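Local coordinates for protein GH86A beta-porphyranase (Bacteroides plebeius, PDB 4AW7) that hydrolyses porphyran at the (1->4) linkages between beta-D-galactopyranose and alpha-L-galactopyranose-6-sulfate, releasing mostly sulfated disaccharides, at residues Y103-H108 and E139-L144. Numbering follows the deposited sequence.
Sequences YIATEH and EFFEPL. With K (potassium ion), chain G; GAL (beta-D-galactopyranose), chain B; L6S (6-O-sulfo-alpha-L-galactopyranose), chain C.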
loop_
_atom_site.group_PDB
_atom_site.type_symbol
_atom_site.label_atom_id
_atom_site.label_comp_id
_atom_site.label_asym_id
_atom_site.label_seq_id
_atom_site.Cartn_x
_atom_site.Cartn_y
_atom_site.Cartn_z
ATOM N N TYR A 103 8.899 3.642 -12.766
ATOM C CA TYR A 103 9.551 3.577 -11.454
ATOM C C TYR A 103 9.231 4.894 -10.750
ATOM O O TYR A 103 8.704 5.831 -11.372
ATOM C CB TYR A 103 11.061 3.353 -11.549
ATOM C CG TYR A 103 11.917 4.512 -12.013
ATOM C CD1 TYR A 103 12.026 4.828 -13.351
ATOM C CD2 TYR A 103 12.621 5.299 -11.104
ATOM C CE1 TYR A 103 12.839 5.870 -13.770
ATOM C CE2 TYR A 103 13.413 6.333 -11.503
ATOM C CZ TYR A 103 13.525 6.622 -12.839
ATOM O OH TYR A 103 14.298 7.677 -13.277
ATOM N N ILE A 104 9.573 4.950 -9.468
ATOM C CA ILE A 104 9.451 6.149 -8.668
ATOM C C ILE A 104 10.833 6.741 -8.425
ATOM O O ILE A 104 11.703 6.086 -7.846
ATOM C CB ILE A 104 8.834 5.848 -7.288
ATOM C CG1 ILE A 104 7.476 5.156 -7.395
ATOM C CG2 ILE A 104 8.764 7.111 -6.443
ATOM C CD1 ILE A 104 6.969 4.564 -6.067
ATOM N N ALA A 105 11.041 7.981 -8.865
ATOM C CA ALA A 105 12.228 8.741 -8.508
ATOM C C ALA A 105 11.930 9.486 -7.213
ATOM O O ALA A 105 10.887 10.151 -7.121
ATOM C CB ALA A 105 12.587 9.731 -9.629
ATOM N N THR A 106 12.826 9.395 -6.239
ATOM C CA THR A 106 12.740 10.126 -4.997
ATOM C C THR A 106 14.094 10.707 -4.646
ATOM O O THR A 106 15.101 10.334 -5.255
ATOM C CB THR A 106 12.131 9.253 -3.883
ATOM O OG1 THR A 106 11.748 10.085 -2.766
ATOM C CG2 THR A 106 13.063 8.169 -3.427
ATOM N N GLU A 107 14.122 11.648 -3.710
ATOM C CA GLU A 107 15.360 12.247 -3.257
ATOM C C GLU A 107 15.478 12.146 -1.749
ATOM O O GLU A 107 14.496 12.306 -1.023
ATOM C CB GLU A 107 15.421 13.714 -3.640
ATOM C CG GLU A 107 15.417 13.963 -5.136
ATOM C CD GLU A 107 16.784 13.948 -5.797
ATOM O OE1 GLU A 107 17.699 13.226 -5.325
ATOM O OE2 GLU A 107 16.925 14.666 -6.816
ATOM N N HIS A 108 16.698 11.957 -1.250
ATOM C CA HIS A 108 16.943 12.084 0.176
ATOM C C HIS A 108 16.667 13.526 0.596
ATOM O O HIS A 108 17.023 14.462 -0.130
ATOM C CB HIS A 108 18.377 11.768 0.538
ATOM C CG HIS A 108 18.796 10.356 0.299
ATOM N ND1 HIS A 108 18.320 9.301 1.048
ATOM C CD2 HIS A 108 19.677 9.831 -0.583
ATOM C CE1 HIS A 108 18.889 8.187 0.617
ATOM N NE2 HIS A 108 19.725 8.484 -0.367
ATOM N N GLU A 139 7.879 7.475 -14.395
ATOM C CA GLU A 139 6.454 7.647 -14.343
ATOM C C GLU A 139 6.016 8.420 -13.113
ATOM O O GLU A 139 4.982 9.104 -13.157
ATOM C CB GLU A 139 5.732 6.280 -14.411
ATOM C CG GLU A 139 4.221 6.374 -14.460
ATOM C CD GLU A 139 3.511 5.044 -14.660
ATOM O OE1 GLU A 139 4.179 3.985 -14.709
ATOM O OE2 GLU A 139 2.273 5.080 -14.753
ATOM N N PHE A 140 6.721 8.234 -12.001
ATOM C CA PHE A 140 6.377 8.880 -10.726
ATOM C C PHE A 140 7.565 9.635 -10.194
ATOM O O PHE A 140 8.677 9.130 -10.145
ATOM C CB PHE A 140 5.945 7.849 -9.669
ATOM C CG PHE A 140 4.836 6.949 -10.139
ATOM C CD1 PHE A 140 3.536 7.395 -10.093
ATOM C CD2 PHE A 140 5.089 5.697 -10.668
ATOM C CE1 PHE A 140 2.517 6.637 -10.581
ATOM C CE2 PHE A 140 4.067 4.909 -11.132
ATOM C CZ PHE A 140 2.788 5.392 -11.121
ATOM N N PHE A 141 7.311 10.865 -9.741
ATOM C CA PHE A 141 8.313 11.646 -9.011
ATOM C C PHE A 141 7.733 11.941 -7.628
ATOM O O PHE A 141 6.628 12.446 -7.512
ATOM C CB PHE A 141 8.653 12.935 -9.760
ATOM C CG PHE A 141 9.738 13.764 -9.110
ATOM C CD1 PHE A 141 10.839 13.187 -8.493
ATOM C CD2 PHE A 141 9.693 15.149 -9.162
ATOM C CE1 PHE A 141 11.829 13.949 -7.921
ATOM C CE2 PHE A 141 10.731 15.909 -8.621
ATOM C CZ PHE A 141 11.780 15.320 -8.005
ATOM N N GLU A 142 8.527 11.622 -6.613
ATOM C CA GLU A 142 8.158 11.703 -5.194
ATOM C C GLU A 142 9.254 12.567 -4.550
ATOM O O GLU A 142 10.259 12.052 -4.056
ATOM C CB GLU A 142 8.101 10.295 -4.630
ATOM C CG GLU A 142 7.566 10.160 -3.222
ATOM C CD GLU A 142 7.573 8.710 -2.733
ATOM O OE1 GLU A 142 8.538 7.981 -3.030
ATOM O OE2 GLU A 142 6.595 8.352 -2.023
ATOM N N PRO A 143 9.110 13.914 -4.643
ATOM C CA PRO A 143 10.239 14.821 -4.417
ATOM C C PRO A 143 11.184 14.598 -3.239
ATOM O O PRO A 143 12.365 14.767 -3.393
ATOM C CB PRO A 143 9.513 16.161 -4.333
ATOM C CG PRO A 143 8.460 16.073 -5.375
ATOM C CD PRO A 143 8.034 14.615 -5.374
ATOM N N LEU A 144 10.654 14.331 -2.040
ATOM C CA LEU A 144 11.494 14.114 -0.864
ATOM C C LEU A 144 11.037 12.909 -0.071
ATOM O O LEU A 144 9.878 12.853 0.338
ATOM C CB LEU A 144 11.475 15.352 0.040
ATOM C CG LEU A 144 11.930 16.689 -0.523
ATOM C CD1 LEU A 144 11.607 17.813 0.450
ATOM C CD2 LEU A 144 13.479 16.646 -0.791
HETATM K K K G . 14.609 7.967 -16.160
HETATM C C1 GAL B . 19.742 4.117 -0.266
HETATM C C2 GAL B . 19.694 4.496 -1.734
HETATM C C3 GAL B . 21.132 4.449 -2.247
HETATM C C4 GAL B . 22.026 5.417 -1.457
HETATM C C5 GAL B . 21.869 5.055 0.015
HETATM C C6 GAL B . 22.678 5.970 0.904
HETATM O O2 GAL B . 18.827 3.648 -2.491
HETATM O O3 GAL B . 21.070 4.797 -3.613
HETATM O O4 GAL B . 21.626 6.778 -1.671
HETATM O O5 GAL B . 20.490 5.111 0.398
HETATM O O6 GAL B . 22.482 5.600 2.245
HETATM O O1S L6S C . 16.897 0.143 -2.108
HETATM O O2S L6S C . 18.633 -1.088 -0.879
HETATM O O3S L6S C . 19.115 1.073 -1.944
HETATM C C1 L6S C . 15.562 4.507 2.247
HETATM C C2 L6S C . 16.785 5.385 2.388
HETATM C C3 L6S C . 18.019 4.504 2.639
HETATM C C4 L6S C . 18.171 3.495 1.437
HETATM C C5 L6S C . 16.865 2.703 1.311
HETATM C C6 L6S C . 16.835 1.971 -0.050
HETATM O O2 L6S C . 16.607 6.378 3.418
HETATM O O3 L6S C . 19.213 5.285 2.790
HETATM O O4 L6S C . 18.429 4.258 0.248
HETATM O O5 L6S C . 15.687 3.516 1.257
HETATM O O6 L6S C . 17.741 0.879 0.012
HETATM S S1 L6S C . 18.094 0.192 -1.310
#
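Thr106 bonds through its hydroxyl to the main chain of Glu142: OG1 donates to Glu142 O over 2.8 Å, lying in the carbonyl plane. With OG1 anti to the backbone N (chi1 -166°), the hydroxyl is turned to this carbonyl. Two backbone bonds precede it: Phe140 O accepts from Ala105 N at 2.9 Å and Ala105 O from Glu142 N at 2.8 Å. Ile104, Thr106, Phe140 and Glu142 project from one face of the sheet. There Ile104 divides its branches: CG1 packs against Phe140 CB at 3.8 Å, while CG2 lies against the Glu142 side chain, 3.5 Å from OE1. The Glu142 chain, extended and alongside Thr106, carries its buried carboxylate to Arg69, Ser227 and Ser271. On the other face, Phe141 turns a ring edge to Ala105 O, which lies near the ring plane, 3.3 Å from Phe141 CD1. Strands 104-106 and 136-142, joined through helix 120-132, form a beta-alpha-beta unit of the catalytic barrel. Past the strand, the His108 ring is stacked with Phe71 and Tyr110, and its NE2 shares a nearly straight hydrogen bond (170°) with O4 of the bound galactose, 2.9 Å away. At the other end Tyr103 OH binds the potassium ion at 2.9 Å. A carboxylate held by an arginine and two serines is probably kept ionised, and the strand pairing next to it leads directly into the loop that carries the substrate-binding His108.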